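PDB 3GUY: short-chain dehydrogenase/reductase SDR from Vibrio parahaemolyticus, which probably catalyses the NAD(P)(H)-dependent oxidation or reduction of a substrate not yet identified, as a Rossmann-fold enzyme of the short-chain dehydrogenase family. Local coordinates for residues D[25-30]-D[47-52]; D[67-72]-D[116-121]; D[97-102]-D[141-146]; D[125-130]-D[166-171]. The protein carries 2 engineered substitutions. All coordinates share one frame; numbering follows the deposited sequence.

In the fold
Contacts 1 and 4 each pair neighbouring strands of the parallel Rossmann sheet, contact 1 at its edge and contact 4 inside, with centres about 20 Å apart. Contact 2 joins the end of helix 59-67 and the loop after it to the last turn of helix 93-118 and the turn after it, ahead of strands 75-78 and 124-128; it touches contact 1 through Tyr29 CG and Leu69 CD2 (3.6 Å) and contact 4 through Tyr118 O and Met166 CE (3.7 Å). Contact 3 shares helix 93-118 with contact 2, their centres about 28 Å apart, and both touch the second subunit. Contact 3 meets contact 4 where Tyr143 OH lies 3.6 Å from Ser130 CB, probably the family's active-site pair.

Contact 1. Residues D[25-30]-D[47-52]; sequences GKATYL and NNVGYR
Leu30 and Tyr51 form a parallel bridge with their CA atoms 4.4 Å apart, and the two segments run 6° from parallel. Backbone bonds run from Val49 N to Thr28 O (2.9 Å) and from Leu30 N to Gly50 O (3.1 Å). Asn48 holds CG opposite its backbone N (chi1 173°), which carries its amide across Thr28 at about a right angle. ND2 donates to Thr28 OG1 at 3.1 Å and to Gly50 O at 3.0 Å, both acceptors lying close to the amide plane. On the other branch OD1 accepts Gly50 N from above its carbonyl plane, closing an Asx turn. The ring of Tyr29 lies against the Gly50-Tyr51 peptide of the other segment, with Tyr51 N 3.9 Å above one face. Its OH touches Arg52 CB at 3.3 Å and shares a water with Arg52 NH1. Strand 28-32, helix 35-42 and strand 51-53 make one beta-alpha-beta unit, and this contact is where its outermost strand begins. Three bonds fix the rotation of the Asn48 amide, and Gly50 O receives Leu30 N and Asn48 ND2 from opposite faces; the asparagine side chain and the strand pairing thus share one acceptor.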
# COMPACT_ATOMS: atom_id res chain seq x y z
N GLY D 25 -13.00 -14.51 -33.35
CA GLY D 25 -13.63 -15.82 -33.49
C GLY D 25 -13.96 -16.58 -32.21
O GLY D 25 -14.44 -17.70 -32.30
N LYS D 26 -13.76 -16.01 -31.02
CA LYS D 26 -13.93 -16.80 -29.78
C LYS D 26 -15.36 -16.81 -29.21
O LYS D 26 -16.08 -15.81 -29.25
CB LYS D 26 -12.95 -16.33 -28.72
CG LYS D 26 -11.52 -16.22 -29.24
CD LYS D 26 -10.49 -16.55 -28.15
CE LYS D 26 -9.12 -15.97 -28.50
NZ LYS D 26 -8.25 -15.92 -27.32
N ALA D 27 -15.78 -17.96 -28.69
CA ALA D 27 -17.10 -18.08 -28.06
C ALA D 27 -17.17 -17.30 -26.73
O ALA D 27 -16.34 -17.51 -25.84
CB ALA D 27 -17.45 -19.53 -27.81
N THR D 28 -18.20 -16.46 -26.62
CA THR D 28 -18.53 -15.70 -25.40
C THR D 28 -19.93 -16.07 -24.82
O THR D 28 -20.87 -16.40 -25.57
CB THR D 28 -18.52 -14.22 -25.69
OG1 THR D 28 -19.53 -13.91 -26.67
CG2 THR D 28 -17.16 -13.80 -26.19
N TYR D 29 -20.03 -16.05 -23.49
CA TYR D 29 -21.30 -16.11 -22.75
C TYR D 29 -21.43 -14.85 -21.88
O TYR D 29 -20.58 -14.58 -21.04
CB TYR D 29 -21.33 -17.35 -21.87
CG TYR D 29 -22.73 -17.67 -21.36
CD1 TYR D 29 -23.60 -18.49 -22.10
CD2 TYR D 29 -23.18 -17.15 -20.16
CE1 TYR D 29 -24.88 -18.79 -21.64
CE2 TYR D 29 -24.45 -17.45 -19.68
CZ TYR D 29 -25.30 -18.27 -20.42
OH TYR D 29 -26.56 -18.54 -19.92
N LEU D 30 -22.45 -14.05 -22.15
CA LEU D 30 -22.59 -12.74 -21.55
C LEU D 30 -23.66 -12.67 -20.45
O LEU D 30 -24.78 -13.21 -20.59
CB LEU D 30 -22.89 -11.69 -22.60
CG LEU D 30 -21.95 -11.60 -23.82
CD1 LEU D 30 -22.09 -10.23 -24.42
CD2 LEU D 30 -20.49 -11.89 -23.53
N ASN D 47 -20.11 -15.21 -32.88
CA ASN D 47 -19.67 -16.48 -32.22
C ASN D 47 -20.19 -16.65 -30.78
O ASN D 47 -19.82 -17.59 -30.06
CB ASN D 47 -18.16 -16.55 -32.26
CG ASN D 47 -17.64 -16.25 -33.66
OD1 ASN D 47 -18.07 -16.90 -34.62
ND2 ASN D 47 -16.80 -15.23 -33.79
N ASN D 48 -21.09 -15.76 -30.39
CA ASN D 48 -21.68 -15.82 -29.06
C ASN D 48 -22.54 -17.07 -28.86
O ASN D 48 -23.33 -17.46 -29.74
CB ASN D 48 -22.49 -14.54 -28.77
CG ASN D 48 -23.26 -14.64 -27.47
OD1 ASN D 48 -24.42 -15.05 -27.49
ND2 ASN D 48 -22.57 -14.37 -26.32
N VAL D 49 -22.41 -17.67 -27.67
CA VAL D 49 -23.09 -18.93 -27.36
C VAL D 49 -24.07 -18.75 -26.20
O VAL D 49 -24.33 -19.68 -25.46
CB VAL D 49 -22.08 -20.05 -27.03
CG1 VAL D 49 -21.21 -20.37 -28.27
CG2 VAL D 49 -21.22 -19.65 -25.84
N GLY D 50 -24.61 -17.56 -26.04
CA GLY D 50 -25.60 -17.34 -25.01
C GLY D 50 -25.34 -16.12 -24.16
O GLY D 50 -24.26 -15.52 -24.19
N TYR D 51 -26.39 -15.74 -23.47
CA TYR D 51 -26.39 -14.66 -22.51
C TYR D 51 -27.50 -14.97 -21.51
O TYR D 51 -28.50 -15.65 -21.85
CB TYR D 51 -26.65 -13.32 -23.18
CG TYR D 51 -27.96 -13.19 -23.95
CD1 TYR D 51 -29.11 -12.72 -23.33
CD2 TYR D 51 -28.04 -13.49 -25.33
CE1 TYR D 51 -30.32 -12.57 -24.04
CE2 TYR D 51 -29.24 -13.34 -26.05
CZ TYR D 51 -30.38 -12.88 -25.40
OH TYR D 51 -31.57 -12.71 -26.07
N ARG D 52 -27.36 -14.47 -20.29
CA ARG D 52 -28.40 -14.67 -19.29
C ARG D 52 -28.38 -13.51 -18.31
O ARG D 52 -27.33 -13.18 -17.76
CB ARG D 52 -28.13 -15.96 -18.55
CG ARG D 52 -29.28 -16.42 -17.73
CD ARG D 52 -28.96 -17.73 -17.13
NE ARG D 52 -30.04 -18.23 -16.29
CZ ARG D 52 -29.94 -19.28 -15.48
NH1 ARG D 52 -28.79 -19.93 -15.35
NH2 ARG D 52 -30.99 -19.65 -14.77
O HOH W 1 -26.56 -19.71 -17.37

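Contact 2. Residues D[67-72]-D[116-121]; sequences EQLDSI and KRYKDQ
Arg117 reaches from the last turn of helix 93-118 to Glu67 OE1. Its CB lies 3.5 Å above the centre of the ring of Tyr118, the next residue in its own segment. CG turns to the side of the backbone N, and from there to NE the chain is fully extended (chi2 173°), which carries the guanidinium over to the end of helix 59-67. NE is taken by a salt bridge to Glu113, one helical turn back. CZ comes 3.4 Å from Glu67 OE1, while Glu67 N sits above one face of the guanidinium, offset toward its rim. NH1 makes a weak bond of 3.2 Å to Glu67 OE1. NH2 makes the stronger one to the same oxygen, 2.8 Å long; the oxygen lies in the guanidinium plane, but is met on its anti side by a donor tilted out of the carboxylate plane. The two planes stand 60° apart, so this is a salt bridge to one oxygen and not a flat two-oxygen pairing. Glu67 meets it by bending at chi2 (66°), which brings OE1 back toward the arginine. Both segments lie at the edge of the Rossmann domain where its strands begin: 67-72 leads to strand 75-78, and the type I turn Tyr118-Gln121 leads to strand 124-128. Here Ile72 slides past Tyr118, CG2 to CD1 4.1 Å, and crosses Gln121 at about a right angle, with Ile72 CD1 3.6 Å from Gln121 OE1. A water bridges Tyr118 OH (2.7 Å) and Ser71 O, to which it donates.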
# COMPACT_ATOMS: atom_id res chain seq x y z
N GLU D 67 -23.83 -23.34 -13.47
CA GLU D 67 -24.35 -24.70 -13.61
C GLU D 67 -24.82 -24.93 -15.05
O GLU D 67 -24.59 -25.99 -15.62
CB GLU D 67 -25.52 -24.92 -12.65
CG GLU D 67 -26.00 -26.37 -12.58
CD GLU D 67 -24.97 -27.32 -11.97
OE1 GLU D 67 -24.30 -26.93 -10.99
OE2 GLU D 67 -24.86 -28.47 -12.46
N GLN D 68 -25.44 -23.93 -15.64
CA GLN D 68 -26.07 -24.09 -16.94
C GLN D 68 -25.11 -23.93 -18.12
O GLN D 68 -25.53 -24.03 -19.25
CB GLN D 68 -27.26 -23.10 -17.07
CG GLN D 68 -28.39 -23.39 -16.08
CD GLN D 68 -29.03 -24.76 -16.31
OE1 GLN D 68 -29.11 -25.60 -15.40
NE2 GLN D 68 -29.43 -25.00 -17.55
N LEU D 69 -23.83 -23.67 -17.87
CA LEU D 69 -22.88 -23.53 -18.96
C LEU D 69 -22.62 -24.91 -19.53
O LEU D 69 -22.69 -25.90 -18.79
CB LEU D 69 -21.56 -22.92 -18.48
CG LEU D 69 -21.57 -21.43 -18.15
CD1 LEU D 69 -20.19 -21.02 -17.67
CD2 LEU D 69 -22.01 -20.62 -19.36
N ASP D 70 -22.32 -24.96 -20.82
CA ASP D 70 -22.05 -26.22 -21.52
C ASP D 70 -20.60 -26.73 -21.44
O ASP D 70 -20.35 -27.89 -21.74
CB ASP D 70 -22.48 -26.12 -22.99
CG ASP D 70 -23.95 -26.37 -23.16
OD1 ASP D 70 -24.57 -26.93 -22.24
OD2 ASP D 70 -24.51 -26.02 -24.22
N SER D 71 -19.67 -25.88 -21.05
CA SER D 71 -18.28 -26.29 -20.94
C SER D 71 -17.59 -25.43 -19.88
O SER D 71 -18.20 -24.50 -19.32
CB SER D 71 -17.58 -26.14 -22.30
OG SER D 71 -17.86 -24.88 -22.87
N ILE D 72 -16.33 -25.77 -19.60
CA ILE D 72 -15.53 -25.09 -18.62
C ILE D 72 -15.02 -23.82 -19.30
O ILE D 72 -14.42 -23.88 -20.37
CB ILE D 72 -14.33 -25.95 -18.20
CG1 ILE D 72 -14.80 -27.26 -17.58
CG2 ILE D 72 -13.42 -25.22 -17.22
CD1 ILE D 72 -13.68 -28.28 -17.53
N LYS D 116 -14.73 -22.67 -6.28
CA LYS D 116 -15.47 -23.90 -5.95
C LYS D 116 -15.40 -24.87 -7.14
O LYS D 116 -15.00 -26.00 -6.97
CB LYS D 116 -16.94 -23.58 -5.63
CG LYS D 116 -17.67 -24.68 -4.88
CD LYS D 116 -19.04 -24.20 -4.34
CE LYS D 116 -19.64 -25.21 -3.35
NZ LYS D 116 -19.11 -24.93 -1.97
N ARG D 117 -15.72 -24.39 -8.33
CA ARG D 117 -15.92 -25.26 -9.50
C ARG D 117 -14.63 -25.49 -10.30
O ARG D 117 -14.43 -26.60 -10.83
CB ARG D 117 -16.97 -24.67 -10.43
CG ARG D 117 -18.39 -24.72 -9.90
CD ARG D 117 -19.30 -23.95 -10.86
NE ARG D 117 -20.68 -23.95 -10.41
CZ ARG D 117 -21.63 -24.81 -10.76
NH1 ARG D 117 -21.38 -25.78 -11.63
NH2 ARG D 117 -22.86 -24.68 -10.26
N TYR D 118 -13.76 -24.49 -10.39
CA TYR D 118 -12.70 -24.50 -11.40
C TYR D 118 -11.31 -24.23 -10.88
O TYR D 118 -10.43 -23.90 -11.66
CB TYR D 118 -12.99 -23.47 -12.49
CG TYR D 118 -14.39 -23.50 -13.03
CD1 TYR D 118 -15.00 -24.71 -13.42
CD2 TYR D 118 -15.11 -22.31 -13.18
CE1 TYR D 118 -16.29 -24.71 -13.93
CE2 TYR D 118 -16.38 -22.30 -13.65
CZ TYR D 118 -16.98 -23.50 -14.04
OH TYR D 118 -18.26 -23.43 -14.52
N LYS D 119 -11.08 -24.37 -9.59
CA LYS D 119 -9.75 -24.04 -9.06
C LYS D 119 -8.64 -24.92 -9.63
O LYS D 119 -7.50 -24.47 -9.74
CB LYS D 119 -9.71 -24.03 -7.53
CG LYS D 119 -10.11 -25.31 -6.87
CD LYS D 119 -9.87 -25.28 -5.37
CE LYS D 119 -10.45 -26.51 -4.66
NZ LYS D 119 -11.93 -26.61 -4.74
N ASP D 120 -8.95 -26.17 -9.96
CA ASP D 120 -7.95 -27.12 -10.48
C ASP D 120 -7.93 -27.14 -12.03
O ASP D 120 -7.26 -27.97 -12.64
CB ASP D 120 -8.21 -28.52 -9.92
CG ASP D 120 -7.82 -28.67 -8.44
OD1 ASP D 120 -7.06 -27.83 -7.90
OD2 ASP D 120 -8.25 -29.67 -7.80
N GLN D 121 -8.67 -26.20 -12.65
CA GLN D 121 -8.72 -26.01 -14.11
C GLN D 121 -7.90 -24.76 -14.49
O GLN D 121 -7.85 -23.80 -13.74
CB GLN D 121 -10.15 -25.77 -14.58
CG GLN D 121 -11.14 -26.90 -14.29
CD GLN D 121 -10.89 -28.15 -15.14
OE1 GLN D 121 -10.32 -28.08 -16.24
NE2 GLN D 121 -11.33 -29.29 -14.63
O HOH W 2 -18.74 -24.96 -16.70

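Contact 3. Residues D[97-102]-D[141-146]; sequences QTLIEN and STYCAV
Leu99 CD2 meets the first turn of helix 141-160, 3.4 Å from Thr142 OG1 and 3.7 Å from Tyr143 N. The side chain extends toward that helix because CG lies opposite the backbone N (chi1 -161°), and its other methyl, CD1, comes to the edge of the Tyr143 ring, 4.3 Å from Tyr143 CD1. One turn on, Val146 crosses both Leu99 and Ile100 at about a right angle: CG2 reaches Leu99 CG at 4.1 Å, and CG1 lies 3.9 Å from Ile100 CA. This is van der Waals packing, mostly of aliphatic side chains, with one methyl against a hydroxyl and a backbone N; the helix segments run 23° apart, axes 9.8 Å from each other. Tyr143 begins the YxxxK signature of classical short-chain dehydrogenases, whose tyrosine is the catalytic acid-base in relatives and probably here, so this packing borders the likely active site. Further out, Thr142 OG1 is hydrogen-bonded to Gln91, and the Tyr143 ring makes an edge-to-face pair with Phe85. The same two helices meet a second subunit: Ile100 packs on Ile100 of that subunit and Cys144 on its Ser156, consistent with the four-helix dimer interface common in this family.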
# COMPACT_ATOMS: atom_id res chain seq x y z
N GLN D 97 -25.90 0.64 0.45
CA GLN D 97 -26.19 -0.78 0.42
C GLN D 97 -26.18 -1.36 -1.00
O GLN D 97 -25.64 -2.42 -1.19
CB GLN D 97 -27.52 -1.12 1.13
CG GLN D 97 -27.82 -2.65 1.18
CD GLN D 97 -26.67 -3.51 1.73
OE1 GLN D 97 -25.99 -3.12 2.66
NE2 GLN D 97 -26.45 -4.70 1.13
N THR D 98 -26.77 -0.66 -1.96
CA THR D 98 -26.72 -1.05 -3.38
C THR D 98 -25.30 -1.13 -3.92
O THR D 98 -24.95 -2.04 -4.72
CB THR D 98 -27.49 -0.05 -4.24
OG1 THR D 98 -28.84 -0.02 -3.78
CG2 THR D 98 -27.44 -0.43 -5.72
N LEU D 99 -24.47 -0.17 -3.51
CA LEU D 99 -23.07 -0.16 -3.90
C LEU D 99 -22.34 -1.44 -3.43
O LEU D 99 -21.55 -2.03 -4.18
CB LEU D 99 -22.37 1.08 -3.34
CG LEU D 99 -21.06 1.54 -3.94
CD1 LEU D 99 -21.21 1.81 -5.44
CD2 LEU D 99 -20.60 2.80 -3.12
N ILE D 100 -22.61 -1.82 -2.18
CA ILE D 100 -22.02 -3.01 -1.57
C ILE D 100 -22.45 -4.26 -2.34
O ILE D 100 -21.63 -5.10 -2.70
CB ILE D 100 -22.40 -3.16 -0.05
CG1 ILE D 100 -21.71 -2.08 0.80
CG2 ILE D 100 -21.93 -4.53 0.45
CD1 ILE D 100 -22.21 -1.93 2.21
N GLU D 101 -23.75 -4.35 -2.60
CA GLU D 101 -24.30 -5.49 -3.36
C GLU D 101 -23.72 -5.60 -4.77
O GLU D 101 -23.24 -6.67 -5.16
CB GLU D 101 -25.82 -5.38 -3.44
CG GLU D 101 -26.51 -5.55 -2.10
CD GLU D 101 -27.97 -5.06 -2.10
OE1 GLU D 101 -28.47 -4.50 -3.12
OE2 GLU D 101 -28.64 -5.22 -1.05
N ASN D 102 -23.74 -4.50 -5.52
CA ASN D 102 -23.30 -4.51 -6.92
C ASN D 102 -21.79 -4.70 -7.12
O ASN D 102 -21.36 -5.14 -8.20
CB ASN D 102 -23.65 -3.23 -7.64
CG ASN D 102 -25.14 -2.97 -7.78
OD1 ASN D 102 -25.98 -3.83 -7.51
ND2 ASN D 102 -25.48 -1.71 -8.16
N SER D 141 -15.80 7.70 -0.54
CA SER D 141 -15.34 6.90 0.56
C SER D 141 -15.90 5.45 0.49
O SER D 141 -15.19 4.52 0.77
CB SER D 141 -15.64 7.54 1.88
OG SER D 141 -17.02 7.61 2.16
N THR D 142 -17.19 5.31 0.20
CA THR D 142 -17.83 3.97 0.12
C THR D 142 -17.49 3.23 -1.18
O THR D 142 -17.50 1.99 -1.22
CB THR D 142 -19.34 4.09 0.24
OG1 THR D 142 -19.81 5.07 -0.73
CG2 THR D 142 -19.73 4.51 1.69
N TYR D 143 -17.24 3.99 -2.24
CA TYR D 143 -16.72 3.43 -3.50
C TYR D 143 -15.35 2.86 -3.31
O TYR D 143 -15.13 1.71 -3.64
CB TYR D 143 -16.67 4.46 -4.61
CG TYR D 143 -16.34 3.87 -5.96
CD1 TYR D 143 -17.22 2.96 -6.59
CD2 TYR D 143 -15.17 4.20 -6.61
CE1 TYR D 143 -16.92 2.41 -7.82
CE2 TYR D 143 -14.89 3.69 -7.86
CZ TYR D 143 -15.77 2.78 -8.47
OH TYR D 143 -15.48 2.24 -9.69
N CYS D 144 -14.46 3.63 -2.69
CA CYS D 144 -13.16 3.12 -2.33
C CYS D 144 -13.34 1.93 -1.42
O CYS D 144 -12.67 0.89 -1.59
CB CYS D 144 -12.28 4.19 -1.64
SG CYS D 144 -11.71 5.50 -2.72
N ALA D 145 -14.24 2.04 -0.45
CA ALA D 145 -14.42 0.93 0.48
C ALA D 145 -14.66 -0.39 -0.23
O ALA D 145 -13.94 -1.38 0.03
CB ALA D 145 -15.54 1.23 1.47
N VAL D 146 -15.65 -0.41 -1.13
CA VAL D 146 -16.02 -1.66 -1.88
C VAL D 146 -14.91 -2.14 -2.89
O VAL D 146 -14.69 -3.34 -3.07
CB VAL D 146 -17.41 -1.56 -2.54
CG1 VAL D 146 -18.52 -1.31 -1.47
CG2 VAL D 146 -17.51 -0.43 -3.66

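Contact 4. Residues D[125-130]-D[166-171]; sequences VVMIMS and MKIIAV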
# COMPACT_ATOMS: atom_id res chain seq x y z
N VAL D 125 -9.05 -15.77 -14.39
CA VAL D 125 -10.12 -14.96 -13.87
C VAL D 125 -9.65 -13.52 -13.88
O VAL D 125 -8.71 -13.17 -13.20
CB VAL D 125 -10.49 -15.44 -12.47
CG1 VAL D 125 -11.55 -14.56 -11.90
CG2 VAL D 125 -10.99 -16.91 -12.57
N VAL D 126 -10.28 -12.71 -14.70
CA VAL D 126 -9.91 -11.33 -14.84
C VAL D 126 -10.85 -10.50 -13.98
O VAL D 126 -12.01 -10.26 -14.33
CB VAL D 126 -9.96 -10.85 -16.29
CG1 VAL D 126 -9.59 -9.34 -16.36
CG2 VAL D 126 -9.05 -11.73 -17.20
N MET D 127 -10.32 -10.01 -12.87
CA MET D 127 -11.13 -9.16 -11.97
C MET D 127 -10.94 -7.66 -12.24
O MET D 127 -9.90 -7.09 -11.96
CB MET D 127 -10.80 -9.53 -10.54
CG MET D 127 -11.12 -11.02 -10.17
SD MET D 127 -12.91 -11.47 -10.08
CE MET D 127 -13.32 -10.11 -8.90
N ILE D 128 -11.96 -7.01 -12.78
CA ILE D 128 -11.84 -5.59 -13.08
C ILE D 128 -12.30 -4.76 -11.89
O ILE D 128 -13.44 -4.90 -11.41
CB ILE D 128 -12.57 -5.19 -14.34
CG1 ILE D 128 -12.03 -6.04 -15.53
CG2 ILE D 128 -12.42 -3.70 -14.60
CD1 ILE D 128 -12.75 -5.79 -16.78
N MET D 129 -11.39 -3.90 -11.40
CA MET D 129 -11.67 -3.12 -10.21
C MET D 129 -11.69 -1.65 -10.66
O MET D 129 -12.47 -1.27 -11.52
CB MET D 129 -10.64 -3.43 -9.07
CG MET D 129 -10.92 -4.76 -8.38
SD MET D 129 -9.63 -5.45 -7.38
CE MET D 129 -8.60 -5.99 -8.79
N SER D 130 -10.82 -0.84 -10.11
CA SER D 130 -10.81 0.59 -10.41
C SER D 130 -9.55 1.09 -9.75
O SER D 130 -8.99 0.42 -8.83
CB SER D 130 -12.03 1.29 -9.80
OG SER D 130 -11.74 2.65 -9.52
N MET D 166 -5.59 -22.23 -11.85
CA MET D 166 -6.41 -21.03 -11.94
C MET D 166 -5.53 -19.84 -11.46
O MET D 166 -4.79 -19.96 -10.52
CB MET D 166 -7.68 -21.15 -11.07
CG MET D 166 -8.60 -19.90 -11.05
SD MET D 166 -10.11 -20.06 -10.00
CE MET D 166 -11.28 -20.30 -11.22
N LYS D 167 -5.66 -18.73 -12.15
CA LYS D 167 -4.92 -17.51 -11.88
C LYS D 167 -5.89 -16.34 -11.82
O LYS D 167 -6.86 -16.33 -12.53
CB LYS D 167 -3.97 -17.25 -13.04
CG LYS D 167 -2.60 -17.78 -12.81
CD LYS D 167 -1.78 -17.90 -14.09
CE LYS D 167 -2.15 -16.93 -15.21
NZ LYS D 167 -2.47 -17.72 -16.44
N ILE D 168 -5.58 -15.34 -11.01
CA ILE D 168 -6.38 -14.13 -11.02
C ILE D 168 -5.56 -12.95 -11.60
O ILE D 168 -4.45 -12.69 -11.17
CB ILE D 168 -6.91 -13.77 -9.61
CG1 ILE D 168 -7.86 -14.85 -9.08
CG2 ILE D 168 -7.66 -12.46 -9.63
CD1 ILE D 168 -8.19 -14.68 -7.58
N ILE D 169 -6.15 -12.26 -12.56
CA ILE D 169 -5.54 -11.08 -13.24
C ILE D 169 -6.29 -9.85 -12.72
O ILE D 169 -7.53 -9.84 -12.68
CB ILE D 169 -5.68 -11.13 -14.78
CG1 ILE D 169 -5.22 -12.49 -15.34
CG2 ILE D 169 -4.96 -9.91 -15.50
CD1 ILE D 169 -3.94 -12.90 -14.90
N ALA D 170 -5.53 -8.89 -12.21
CA ALA D 170 -6.14 -7.69 -11.59
C ALA D 170 -6.04 -6.55 -12.56
O ALA D 170 -4.98 -6.27 -13.09
CB ALA D 170 -5.45 -7.35 -10.26
N VAL D 171 -7.14 -5.89 -12.82
CA VAL D 171 -7.17 -4.78 -13.75
C VAL D 171 -7.78 -3.59 -13.02
O VAL D 171 -8.82 -3.75 -12.36
CB VAL D 171 -8.07 -5.11 -14.97
CG1 VAL D 171 -8.01 -3.97 -15.95
CG2 VAL D 171 -7.68 -6.51 -15.59
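Val126 holds CG1 opposite its backbone N, beside the carbonyl carbon (chi1 178°), whereas in Val171, at chi1 -177°, CG2 is the branch beside the backbone N; these two methyls therefore face each other along the strands at 3.5 Å, closer than usual for carbon. Met129 bends at chi3 (-74°), which folds CE back onto Ala170 CB at 3.7 Å. The CE of Met166 lies against Val125 CG2, also at 3.7 Å. Met127 CG touches Ile168 CG2 at 3.8 Å, while the end of the methionine leads away. Between them the backbones pair as parallel strands, with five hydrogen bonds alternating in direction, from Val125 N to Lys167 O at one end to Met129 N on Val171 O (2.7 Å) at the other. Strand 124-128, helix 141-160 and strand 167-174 form a beta-alpha-beta crossover of the Rossmann fold, and these bonds join its two strands directly. The sheet is sandwiched here: Val126, Ile169 and Val171 pack against helix 196-207, whereas Val125 and Ile168 on the other face meet helix 93-118, and Ile168 also meets helix 141-160. Ile128 lies side by side with Val171, CG1 to CB 4.1 Å. Lys167, at the partly exposed strand start, hydrogen-bonds through NZ to Asn124 OD1 and makes a cation-pi contact with the Tyr214 ring. Past the other end, Ser130 OG bonds to Ala132 N; this serine probably corresponds to the active-site serine of relatives.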